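Local coordinates for protein alkaline phosphatase D (Bacillus subtilis, PDB 2YEQ) that hydrolyses phosphate esters, acting as a phosphodiesterase with an active site that contains iron and calcium, at residues Val23-Arg28 / Tyr88-Lys93; Asn215-Lys220 / Asp277-Arg282; Gly413-Asp418 / Phe461-Gly466. All blocks are in the same frame, centred on the assembly; numbering follows the deposited sequence.

Contacts 2 and 3 do the same architectural job. Each joins a loop leaving one of the two large mixed sheets to a loop leaving the other, and their nearest atoms are about 12 Å apart. Contact 1 lies in the N-terminal region, its centre 31 Å from that of contact 2 and 33 Å from that of contact 3, and it packs a strand of one sheet against a strand of a facing one. Its chemistry is that of a core: methyl groups against aromatic faces. Contact 2 is also buried but polar, built on arginines and backbone carbonyls next to calcium. The partly buried contact 3 depends on one asparagine amide gripping backbone N-H groups near the surface.

Contact 1 of 3, residues Val23-Arg28 / Tyr88-Lys93; sequences VVLWTR and YYYRFK. With PE5 (3,6,9,12,15,18,21,24-octaoxahexacosan-1-ol), chain P.
Leu25 and Thr27 on one strand push their methyl groups against the rings of Tyr90 and Phe92 on the other, and this is the tight part of the contact. Thr27 CG2 stands 3.6 Å from the centroid of the Phe92 ring, almost on its normal, in a CH-pi contact over the middle of one face; chi1 of -166° leaves this methyl between the backbone N and the carbonyl carbon, facing the ring, while OG1 hydrogen-bonds to Gly12 O. Leu25 CD2 lies over a Tyr90 face, 3.7 Å from Tyr90 CG and displaced toward the rim. Leu25 CB meets Phe92 CZ at 3.8 Å, so the leucine touches both rings. Val13, on the strand beside 23-28, touches Tyr90 and Phe92, and Val46 and Trp48, on the strand beside 88-93, touch Phe92.

Arg91 faces the other way, to the looser outer side of its sheet. Its extended chain carries NH1 to a polyethylene glycol molecule, hydrogen-bonded to PE5 O1 at 3.2 Å, and NH2 makes a salt bridge with Glu49. The strand axes pass 8.5 Å apart at -36°, too far for backbone pairing, and side chains fill the gap: the aligned face-to-face packing of a two-layer beta sandwich.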
loop_
_atom_site.group_PDB
_atom_site.type_symbol
_atom_site.label_atom_id
_atom_site.label_comp_id
_atom_site.label_asym_id
_atom_site.label_seq_id
_atom_site.Cartn_x
_atom_site.Cartn_y
_atom_site.Cartn_z
ATOM N N VAL A 23 5.724 12.060 -15.574
ATOM C CA VAL A 23 4.875 11.551 -14.519
ATOM C C VAL A 23 3.605 11.014 -15.183
ATOM O O VAL A 23 3.249 11.450 -16.278
ATOM C CB VAL A 23 4.529 12.666 -13.516
ATOM C CG1 VAL A 23 3.688 13.771 -14.193
ATOM C CG2 VAL A 23 3.786 12.088 -12.306
ATOM N N VAL A 24 2.943 10.059 -14.547
ATOM C CA VAL A 24 1.652 9.578 -15.039
ATOM C C VAL A 24 0.551 10.467 -14.465
ATOM O O VAL A 24 0.544 10.774 -13.260
ATOM C CB VAL A 24 1.379 8.112 -14.650
ATOM C CG1 VAL A 24 -0.024 7.700 -15.100
ATOM C CG2 VAL A 24 2.428 7.171 -15.265
ATOM N N LEU A 25 -0.371 10.872 -15.329
ATOM C CA LEU A 25 -1.589 11.571 -14.934
ATOM C C LEU A 25 -2.773 10.645 -15.167
ATOM O O LEU A 25 -2.855 10.002 -16.206
ATOM C CB LEU A 25 -1.761 12.847 -15.764
ATOM C CG LEU A 25 -0.549 13.775 -15.923
ATOM C CD1 LEU A 25 -0.925 14.983 -16.810
ATOM C CD2 LEU A 25 -0.032 14.238 -14.559
ATOM N N TRP A 26 -3.709 10.621 -14.225
ATOM C CA TRP A 26 -4.832 9.715 -14.264
ATOM C C TRP A 26 -6.142 10.453 -14.031
ATOM O O TRP A 26 -6.228 11.369 -13.206
ATOM C CB TRP A 26 -4.677 8.628 -13.184
ATOM C CG TRP A 26 -5.854 7.697 -13.081
ATOM C CD1 TRP A 26 -6.011 6.502 -13.726
ATOM C CD2 TRP A 26 -7.045 7.888 -12.298
ATOM N NE1 TRP A 26 -7.227 5.950 -13.403
ATOM C CE2 TRP A 26 -7.883 6.776 -12.537
ATOM C CE3 TRP A 26 -7.495 8.898 -11.429
ATOM C CZ2 TRP A 26 -9.122 6.632 -11.934
ATOM C CZ3 TRP A 26 -8.756 8.761 -10.854
ATOM C CH2 TRP A 26 -9.547 7.626 -11.104
ATOM N N THR A 27 -7.166 10.029 -14.760
ATOM C CA THR A 27 -8.526 10.258 -14.332
ATOM C C THR A 27 -9.410 9.177 -14.952
ATOM O O THR A 27 -8.908 8.271 -15.625
ATOM C CB THR A 27 -9.008 11.678 -14.678
ATOM O OG1 THR A 27 -10.209 11.938 -13.943
ATOM C CG2 THR A 27 -9.211 11.863 -16.201
ATOM N N ARG A 28 -10.703 9.276 -14.695
ATOM C CA ARG A 28 -11.686 8.366 -15.244
ATOM C C ARG A 28 -12.984 9.151 -15.421
ATOM O O ARG A 28 -13.416 9.904 -14.504
ATOM C CB ARG A 28 -11.928 7.171 -14.316
ATOM C CG ARG A 28 -13.043 6.205 -14.853
ATOM C CD ARG A 28 -13.212 4.927 -14.067
ATOM N NE ARG A 28 -14.437 4.300 -14.551
ATOM C CZ ARG A 28 -15.289 3.571 -13.853
ATOM N NH1 ARG A 28 -15.067 3.245 -12.592
ATOM N NH2 ARG A 28 -16.394 3.130 -14.466
ATOM N N TYR A 88 4.492 20.457 -10.492
ATOM C CA TYR A 88 3.610 20.875 -11.583
ATOM C C TYR A 88 2.169 20.740 -11.174
ATOM O O TYR A 88 1.847 20.034 -10.205
ATOM C CB TYR A 88 3.850 20.039 -12.817
ATOM C CG TYR A 88 5.204 20.218 -13.469
ATOM C CD1 TYR A 88 5.412 21.218 -14.430
ATOM C CD2 TYR A 88 6.257 19.369 -13.177
ATOM C CE1 TYR A 88 6.618 21.372 -15.059
ATOM C CE2 TYR A 88 7.491 19.510 -13.821
ATOM C CZ TYR A 88 7.663 20.517 -14.758
ATOM O OH TYR A 88 8.871 20.650 -15.401
ATOM N N TYR A 89 1.306 21.427 -11.918
ATOM C CA TYR A 89 -0.130 21.299 -11.786
ATOM C C TYR A 89 -0.663 20.689 -13.066
ATOM O O TYR A 89 -0.061 20.866 -14.150
ATOM C CB TYR A 89 -0.768 22.656 -11.507
ATOM C CG TYR A 89 -0.261 23.228 -10.214
ATOM C CD1 TYR A 89 0.909 23.987 -10.185
ATOM C CD2 TYR A 89 -0.910 22.961 -9.016
ATOM C CE1 TYR A 89 1.406 24.488 -8.991
ATOM C CE2 TYR A 89 -0.426 23.453 -7.808
ATOM C CZ TYR A 89 0.738 24.219 -7.806
ATOM O OH TYR A 89 1.246 24.722 -6.626
ATOM N N TYR A 90 -1.771 19.960 -12.945
ATOM C CA TYR A 90 -2.367 19.309 -14.096
ATOM C C TYR A 90 -3.875 19.307 -13.990
ATOM O O TYR A 90 -4.434 19.387 -12.895
ATOM C CB TYR A 90 -1.794 17.882 -14.271
ATOM C CG TYR A 90 -2.163 16.935 -13.145
ATOM C CD1 TYR A 90 -1.388 16.863 -11.998
ATOM C CD2 TYR A 90 -3.285 16.100 -13.241
ATOM C CE1 TYR A 90 -1.726 16.015 -10.971
ATOM C CE2 TYR A 90 -3.623 15.246 -12.217
ATOM C CZ TYR A 90 -2.855 15.196 -11.091
ATOM O OH TYR A 90 -3.199 14.380 -10.056
ATOM N N ARG A 91 -4.540 19.220 -15.143
ATOM C CA ARG A 91 -5.995 19.081 -15.181
ATOM C C ARG A 91 -6.431 18.517 -16.512
ATOM O O ARG A 91 -5.670 18.521 -17.483
ATOM C CB ARG A 91 -6.689 20.425 -14.935
ATOM C CG ARG A 91 -6.519 21.354 -16.084
ATOM C CD ARG A 91 -7.282 22.657 -15.895
ATOM N NE ARG A 91 -6.882 23.584 -16.947
ATOM C CZ ARG A 91 -7.234 24.862 -16.996
ATOM N NH1 ARG A 91 -7.986 25.390 -16.036
ATOM N NH2 ARG A 91 -6.808 25.614 -18.003
ATOM N N PHE A 92 -7.664 18.029 -16.529
ATOM C CA PHE A 92 -8.256 17.439 -17.711
ATOM C C PHE A 92 -9.487 18.236 -18.105
ATOM O O PHE A 92 -10.134 18.851 -17.260
ATOM C CB PHE A 92 -8.699 15.997 -17.430
ATOM C CG PHE A 92 -7.586 15.074 -17.028
ATOM C CD1 PHE A 92 -6.870 14.370 -17.986
ATOM C CD2 PHE A 92 -7.266 14.895 -15.696
ATOM C CE1 PHE A 92 -5.866 13.496 -17.617
ATOM C CE2 PHE A 92 -6.236 14.018 -15.313
ATOM C CZ PHE A 92 -5.546 13.323 -16.281
ATOM N N LYS A 93 -9.847 18.143 -19.378
ATOM C CA LYS A 93 -11.065 18.753 -19.905
ATOM C C LYS A 93 -11.681 17.776 -20.893
ATOM O O LYS A 93 -10.975 17.235 -21.738
ATOM C CB LYS A 93 -10.717 20.057 -20.608
ATOM C CG LYS A 93 -11.878 20.889 -21.062
ATOM C CD LYS A 93 -11.392 21.942 -22.083
ATOM C CE LYS A 93 -12.331 23.141 -22.200
ATOM N NZ LYS A 93 -11.641 24.327 -22.798
HETATM C C50 PE5 P . -7.725 28.982 -17.912
HETATM O O1 PE5 P . -8.281 28.521 -16.678
HETATM C C1 PE5 P . -7.376 28.617 -15.567
HETATM C C2 PE5 P . -8.071 28.214 -14.263
HETATM O O2 PE5 P . -7.385 27.126 -13.620
HETATM C C3 PE5 P . -7.966 26.669 -12.378
HETATM C C4 PE5 P . -9.029 25.569 -12.566
HETATM O O3 PE5 P . -8.868 24.779 -13.748
#

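Contact 2 of 3, residues Asn215-Lys220 / Asp277-Arg282; sequences NNYANK and DTRQYR. With CA (calcium ion), chain B; PE5 (3,6,9,12,15,18,21,24-octaoxahexacosan-1-ol), chain C.
Beside the calcium site of Asp210, Asn215 and Asn216, in the metallophosphoesterase-like domain, the loop 215-220 rests on the loop 277-282, chiefly through Arg279, Tyr217 and Asn219. Asn215 OD1 and Asn216 OD1 each bind the calcium at 2.4 Å, and two waters and Asp210 share in the coordination. Asn216 ND2 is hydrogen-bonded to Asp289, which helps fix the amide with OD1 facing the metal. Tyr217 turns its backbone oxygen to the arginine: Arg279 NH1 donates to Tyr217 O at 3.0 Å, tilted 20° from the carbonyl plane. The tyrosine ring crosses the same side chain, with its plane 38° from the guanidinium. Arg279 CB sits 3.5 Å from Tyr217 OH, itself hydrogen-bonded to Tyr239 OH, and Arg279 CD lies over one ring face near the rim, a position the bend at chi2 (-67°) allows.

Arg279 also forms salt bridges with Asp209 and Asp350. Asp209 is a ligand of the other, active-site calcium, which makes Arg279 a second-shell residue likely to help position that carboxylate. Arg282 joins it on Asp350, placing its NH2 3.4 Å above the centre of the Arg279 guanidinium, and its own NE is tied to Thr278 O by a nearly straight bond, which limits its rotation. An Asx turn at Asp277 shapes the second loop: OD1 accepts from the backbone N of Arg279 and Gln280, both from the same face of the carboxylate.

Farther from the metal the backbones meet. Asn219 N donates to Arg279 O at 2.9 Å, and Asn219 CA-H points at Gln280 O. Ala218 CB packs against Arg282 CD at 3.6 Å. Here a water bridges the loops, donating to Ala218 O and, at 2.7 Å, to Arg282 O.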
loop_
_atom_site.group_PDB
_atom_site.type_symbol
_atom_site.label_atom_id
_atom_site.label_comp_id
_atom_site.label_asym_id
_atom_site.label_seq_id
_atom_site.Cartn_x
_atom_site.Cartn_y
_atom_site.Cartn_z
ATOM N N ASN A 215 -9.001 -12.165 -0.214
ATOM C CA ASN A 215 -8.220 -12.473 0.986
ATOM C C ASN A 215 -7.258 -13.666 0.852
ATOM O O ASN A 215 -7.673 -14.787 0.483
ATOM C CB ASN A 215 -9.140 -12.764 2.176
ATOM C CG ASN A 215 -8.382 -12.812 3.500
ATOM O OD1 ASN A 215 -7.666 -11.856 3.852
ATOM N ND2 ASN A 215 -8.541 -13.914 4.246
ATOM N N ASN A 216 -5.993 -13.409 1.196
ATOM C CA ASN A 216 -4.932 -14.411 1.320
ATOM C C ASN A 216 -4.714 -15.287 0.104
ATOM O O ASN A 216 -4.299 -16.451 0.236
ATOM C CB ASN A 216 -5.155 -15.286 2.560
ATOM C CG ASN A 216 -4.758 -14.568 3.878
ATOM O OD1 ASN A 216 -4.995 -13.387 4.027
ATOM N ND2 ASN A 216 -4.169 -15.307 4.830
ATOM N N TYR A 217 -4.936 -14.729 -1.080
ATOM C CA TYR A 217 -4.566 -15.411 -2.278
ATOM C C TYR A 217 -3.057 -15.579 -2.374
ATOM O O TYR A 217 -2.276 -14.795 -1.802
ATOM C CB TYR A 217 -5.153 -14.750 -3.525
ATOM C CG TYR A 217 -4.410 -13.648 -4.248
ATOM C CD1 TYR A 217 -3.528 -13.931 -5.262
ATOM C CD2 TYR A 217 -4.673 -12.291 -3.965
ATOM C CE1 TYR A 217 -2.911 -12.937 -5.979
ATOM C CE2 TYR A 217 -4.051 -11.273 -4.672
ATOM C CZ TYR A 217 -3.174 -11.577 -5.659
ATOM O OH TYR A 217 -2.556 -10.576 -6.371
ATOM N N ALA A 218 -2.651 -16.600 -3.121
ATOM C CA ALA A 218 -1.232 -16.875 -3.341
ATOM C C ALA A 218 -1.018 -17.271 -4.793
ATOM O O ALA A 218 -1.312 -18.411 -5.170
ATOM C CB ALA A 218 -0.775 -17.992 -2.368
ATOM N N ASN A 219 -0.508 -16.326 -5.599
ATOM C CA ASN A 219 -0.377 -16.502 -7.040
ATOM C C ASN A 219 -1.778 -16.834 -7.645
ATOM O O ASN A 219 -2.651 -15.928 -7.744
ATOM C CB ASN A 219 0.714 -17.540 -7.372
ATOM C CG ASN A 219 1.133 -17.523 -8.807
ATOM O OD1 ASN A 219 0.406 -17.046 -9.710
ATOM N ND2 ASN A 219 2.339 -18.044 -9.061
ATOM N N LYS A 220 -2.025 -18.105 -7.993
ATOM C CA LYS A 220 -3.313 -18.469 -8.588
ATOM C C LYS A 220 -4.119 -19.392 -7.706
ATOM O O LYS A 220 -5.105 -19.981 -8.141
ATOM C CB LYS A 220 -3.086 -19.012 -9.983
ATOM C CG LYS A 220 -2.697 -17.856 -10.925
ATOM C CD LYS A 220 -2.246 -18.339 -12.272
ATOM C CE LYS A 220 -1.124 -17.508 -12.826
ATOM N NZ LYS A 220 0.247 -18.035 -12.441
ATOM N N ASP A 277 6.187 -7.052 -5.220
ATOM C CA ASP A 277 4.899 -7.734 -5.376
ATOM C C ASP A 277 5.038 -9.123 -4.779
ATOM O O ASP A 277 5.614 -10.019 -5.394
ATOM C CB ASP A 277 4.551 -7.750 -6.871
ATOM C CG ASP A 277 3.186 -8.415 -7.183
ATOM O OD1 ASP A 277 2.532 -8.974 -6.280
ATOM O OD2 ASP A 277 2.806 -8.333 -8.367
ATOM N N THR A 278 4.532 -9.286 -3.562
ATOM C CA THR A 278 4.666 -10.519 -2.828
ATOM C C THR A 278 3.404 -11.389 -2.899
ATOM O O THR A 278 3.295 -12.354 -2.150
ATOM C CB THR A 278 5.032 -10.250 -1.342
ATOM O OG1 THR A 278 3.995 -9.474 -0.699
ATOM C CG2 THR A 278 6.419 -9.503 -1.240
ATOM N N ARG A 279 2.451 -11.018 -3.762
ATOM C CA ARG A 279 1.242 -11.814 -4.001
ATOM C C ARG A 279 1.245 -12.575 -5.301
ATOM O O ARG A 279 0.821 -13.733 -5.321
ATOM C CB ARG A 279 -0.024 -10.943 -4.020
ATOM C CG ARG A 279 -0.484 -10.521 -2.669
ATOM C CD ARG A 279 -0.985 -11.618 -1.807
ATOM N NE ARG A 279 -1.089 -11.140 -0.437
ATOM C CZ ARG A 279 -1.240 -11.889 0.647
ATOM N NH1 ARG A 279 -1.370 -13.230 0.580
ATOM N NH2 ARG A 279 -1.258 -11.302 1.830
ATOM N N GLN A 280 1.616 -11.912 -6.391
ATOM C CA GLN A 280 1.330 -12.427 -7.733
ATOM C C GLN A 280 2.092 -13.743 -8.093
ATOM O O GLN A 280 1.649 -14.518 -8.982
ATOM C CB GLN A 280 1.638 -11.356 -8.767
ATOM C CG GLN A 280 1.206 -11.710 -10.192
ATOM C CD GLN A 280 1.396 -10.584 -11.168
ATOM O OE1 GLN A 280 1.745 -9.429 -10.798
ATOM N NE2 GLN A 280 1.161 -10.882 -12.419
ATOM N N TYR A 281 3.240 -13.942 -7.444
ATOM C CA TYR A 281 4.147 -15.029 -7.765
ATOM C C TYR A 281 4.409 -15.969 -6.600
ATOM O O TYR A 281 5.098 -16.972 -6.775
ATOM C CB TYR A 281 5.476 -14.482 -8.260
ATOM C CG TYR A 281 5.357 -13.310 -9.190
ATOM C CD1 TYR A 281 4.995 -13.471 -10.523
ATOM C CD2 TYR A 281 5.604 -12.014 -8.729
ATOM C CE1 TYR A 281 4.876 -12.376 -11.369
ATOM C CE2 TYR A 281 5.498 -10.933 -9.554
ATOM C CZ TYR A 281 5.134 -11.099 -10.877
ATOM O OH TYR A 281 5.052 -9.967 -11.681
ATOM N N ARG A 282 3.837 -15.696 -5.436
ATOM C CA ARG A 282 4.183 -16.454 -4.264
ATOM C C ARG A 282 3.629 -17.885 -4.264
ATOM O O ARG A 282 2.534 -18.153 -4.804
ATOM C CB ARG A 282 3.736 -15.749 -2.986
ATOM C CG ARG A 282 2.235 -15.581 -2.820
ATOM C CD ARG A 282 1.829 -15.680 -1.393
ATOM N NE ARG A 282 2.070 -14.429 -0.686
ATOM C CZ ARG A 282 1.901 -14.260 0.613
ATOM N NH1 ARG A 282 1.565 -15.285 1.401
ATOM N NH2 ARG A 282 2.074 -13.045 1.143
HETATM CA CA CA B . -5.484 -11.105 4.338
HETATM O O1 PE5 C . 0.994 -21.001 -11.026
HETATM C C1 PE5 C . 2.212 -20.915 -11.751
HETATM C C2 PE5 C . 1.999 -21.230 -13.223
HETATM O O2 PE5 C . 1.805 -20.026 -13.974
HETATM C C3 PE5 C . 1.558 -20.196 -15.388
HETATM C C4 PE5 C . 0.241 -20.935 -15.678
HETATM O O3 PE5 C . -0.675 -20.177 -16.477
HETATM C C5 PE5 C . -1.932 -20.855 -16.682
HETATM C C6 PE5 C . -2.913 -20.588 -15.534
HETATM O O4 PE5 C . -3.339 -21.800 -14.881
HETATM C C7 PE5 C . -3.036 -21.863 -13.477
HETATM C C8 PE5 C . -3.867 -22.925 -12.808
HETATM O O HOH W 1 1.162 -20.316 -5.708
HETATM O O HOH W 2 4.534 -19.762 -7.112
HETATM O O HOH W 3 1.794 -15.126 -11.624
HETATM O O HOH W 4 -5.901 -11.289 6.520
HETATM O O HOH W 5 -3.157 -10.918 4.696
#

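Contact 3 of 3, residues Gly413-Asp418 / Phe461-Gly466; sequences GGNGAD and FVTEPG. With EDO (1,2-ethanediol), chain N.
Two connecting loops meet here, one following strand 400-406 of one large sheet and the other joining strands 451-459 and 470-477 of the other, and the side-chain amide of Asn415, on the first loop, fastens it to Val462 and Thr463 of the second. Asn415 OD1 takes two backbone N-H groups. Val462 N reaches it at 2.7 Å with a nearly straight bond of 169°, tilted 30° out of the carbonyl plane, while Thr463 N comes in at 3.0 Å in that plane, on a lone pair. The other half of the amide donates: Asn415 ND2 points at Thr463 OG1, 2.8 Å away and within the amide plane. With three bonds over both its ends, the amide is held against flipping.

Asn415 CG lies anti to the carbonyl carbon (chi1 -64°), which carries the amide across to the second loop. There it stands steeply to the Phe461 ring, which leads away; Phe461 CA and CB do the touching, CB 3.4 Å from Asn415 OD1. Val462 CG2 fills in alongside, 4.0 Å from Gly414 C, where the backbone angles of Gly414 themselves call for glycine. Cutting Asn415 back to an alanine is likely to leave the N-H groups of Val462 and Thr463 without this acceptor, and Thr463 OG1 without its donor.

The first loop is held elsewhere too: Asn415 N bonds to Thr165 OG1, Gly414 O accepts from Arg440, and Asp418 forms a salt bridge with Arg472. It is a side-chain-to-backbone tie between loops that follow strands of the two mixed sheets, whose beta sandwich core is that of calcineurin-like phosphoesterases.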
loop_
_atom_site.group_PDB
_atom_site.type_symbol
_atom_site.label_atom_id
_atom_site.label_comp_id
_atom_site.label_asym_id
_atom_site.label_seq_id
_atom_site.Cartn_x
_atom_site.Cartn_y
_atom_site.Cartn_z
ATOM N N GLY A 413 -10.100 -2.545 10.770
ATOM C CA GLY A 413 -10.076 -2.954 12.166
ATOM C C GLY A 413 -10.783 -2.009 13.108
ATOM O O GLY A 413 -11.104 -2.379 14.233
ATOM N N GLY A 414 -11.078 -0.795 12.652
ATOM C CA GLY A 414 -11.878 0.113 13.471
ATOM C C GLY A 414 -11.022 0.980 14.386
ATOM O O GLY A 414 -9.851 1.241 14.096
ATOM N N ASN A 415 -11.585 1.420 15.504
ATOM C CA ASN A 415 -10.948 2.485 16.277
ATOM C C ASN A 415 -9.669 2.067 16.983
ATOM O O ASN A 415 -8.724 2.875 17.121
ATOM C CB ASN A 415 -11.929 3.074 17.284
ATOM C CG ASN A 415 -13.105 3.749 16.623
ATOM O OD1 ASN A 415 -12.998 4.263 15.494
ATOM N ND2 ASN A 415 -14.238 3.752 17.312
ATOM N N GLY A 416 -9.630 0.818 17.435
ATOM C CA GLY A 416 -8.410 0.283 18.021
ATOM C C GLY A 416 -8.103 0.921 19.372
ATOM O O GLY A 416 -9.009 1.372 20.096
ATOM N N ALA A 417 -6.821 0.955 19.700
ATOM C CA ALA A 417 -6.383 1.320 21.053
ATOM C C ALA A 417 -4.884 1.556 21.055
ATOM O O ALA A 417 -4.208 1.339 20.048
ATOM C CB ALA A 417 -6.776 0.222 22.047
ATOM N N ASP A 418 -4.343 2.055 22.168
ATOM C CA ASP A 418 -2.904 2.271 22.230
ATOM C C ASP A 418 -2.143 0.941 22.310
ATOM O O ASP A 418 -1.051 0.801 21.768
ATOM C CB ASP A 418 -2.527 3.188 23.413
ATOM C CG ASP A 418 -1.193 3.845 23.219
ATOM O OD1 ASP A 418 -1.102 4.831 22.431
ATOM O OD2 ASP A 418 -0.215 3.348 23.809
ATOM N N PHE A 461 -9.945 7.611 16.608
ATOM C CA PHE A 461 -11.141 6.911 16.097
ATOM C C PHE A 461 -11.356 7.206 14.618
ATOM O O PHE A 461 -10.851 8.194 14.103
ATOM C CB PHE A 461 -12.407 7.259 16.917
ATOM C CG PHE A 461 -12.744 8.746 16.935
ATOM C CD1 PHE A 461 -13.405 9.343 15.864
ATOM C CD2 PHE A 461 -12.375 9.544 18.011
ATOM C CE1 PHE A 461 -13.708 10.718 15.859
ATOM C CE2 PHE A 461 -12.669 10.921 18.022
ATOM C CZ PHE A 461 -13.341 11.504 16.939
ATOM N N VAL A 462 -12.075 6.303 13.957
ATOM C CA VAL A 462 -12.480 6.445 12.554
ATOM C C VAL A 462 -13.986 6.153 12.370
ATOM O O VAL A 462 -14.513 6.339 11.275
ATOM C CB VAL A 462 -11.634 5.530 11.593
ATOM C CG1 VAL A 462 -10.194 5.941 11.572
ATOM C CG2 VAL A 462 -11.761 4.043 11.950
ATOM N N THR A 463 -14.680 5.732 13.421
ATOM C CA THR A 463 -16.094 5.377 13.332
ATOM C C THR A 463 -16.994 6.628 13.228
ATOM O O THR A 463 -18.159 6.519 12.860
ATOM C CB THR A 463 -16.553 4.505 14.535
ATOM O OG1 THR A 463 -16.134 5.104 15.774
ATOM C CG2 THR A 463 -15.985 3.102 14.442
ATOM N N GLU A 464 -16.436 7.786 13.587
ATOM C CA GLU A 464 -17.041 9.098 13.347
ATOM C C GLU A 464 -16.037 9.915 12.557
ATOM O O GLU A 464 -14.830 9.758 12.734
ATOM C CB GLU A 464 -17.330 9.838 14.654
ATOM C CG GLU A 464 -18.094 9.061 15.695
ATOM C CD GLU A 464 -19.496 8.671 15.243
ATOM O OE1 GLU A 464 -20.085 9.350 14.374
ATOM O OE2 GLU A 464 -20.018 7.671 15.767
ATOM N N PRO A 465 -16.511 10.766 11.653
ATOM C CA PRO A 465 -15.614 11.699 10.982
ATOM C C PRO A 465 -14.991 12.684 11.977
ATOM O O PRO A 465 -15.533 12.879 13.071
ATOM C CB PRO A 465 -16.533 12.456 10.016
ATOM C CG PRO A 465 -17.817 11.780 10.053
ATOM C CD PRO A 465 -17.914 11.017 11.309
ATOM N N GLY A 466 -13.847 13.243 11.617
ATOM C CA GLY A 466 -13.306 14.433 12.289
ATOM C C GLY A 466 -12.332 14.263 13.446
ATOM O O GLY A 466 -12.090 15.222 14.182
HETATM C C1 EDO N . -4.439 6.872 24.480
HETATM O O1 EDO N . -5.231 7.706 25.347
HETATM C C2 EDO N . -2.972 6.751 24.883
HETATM O O2 EDO N . -2.125 6.979 23.752
#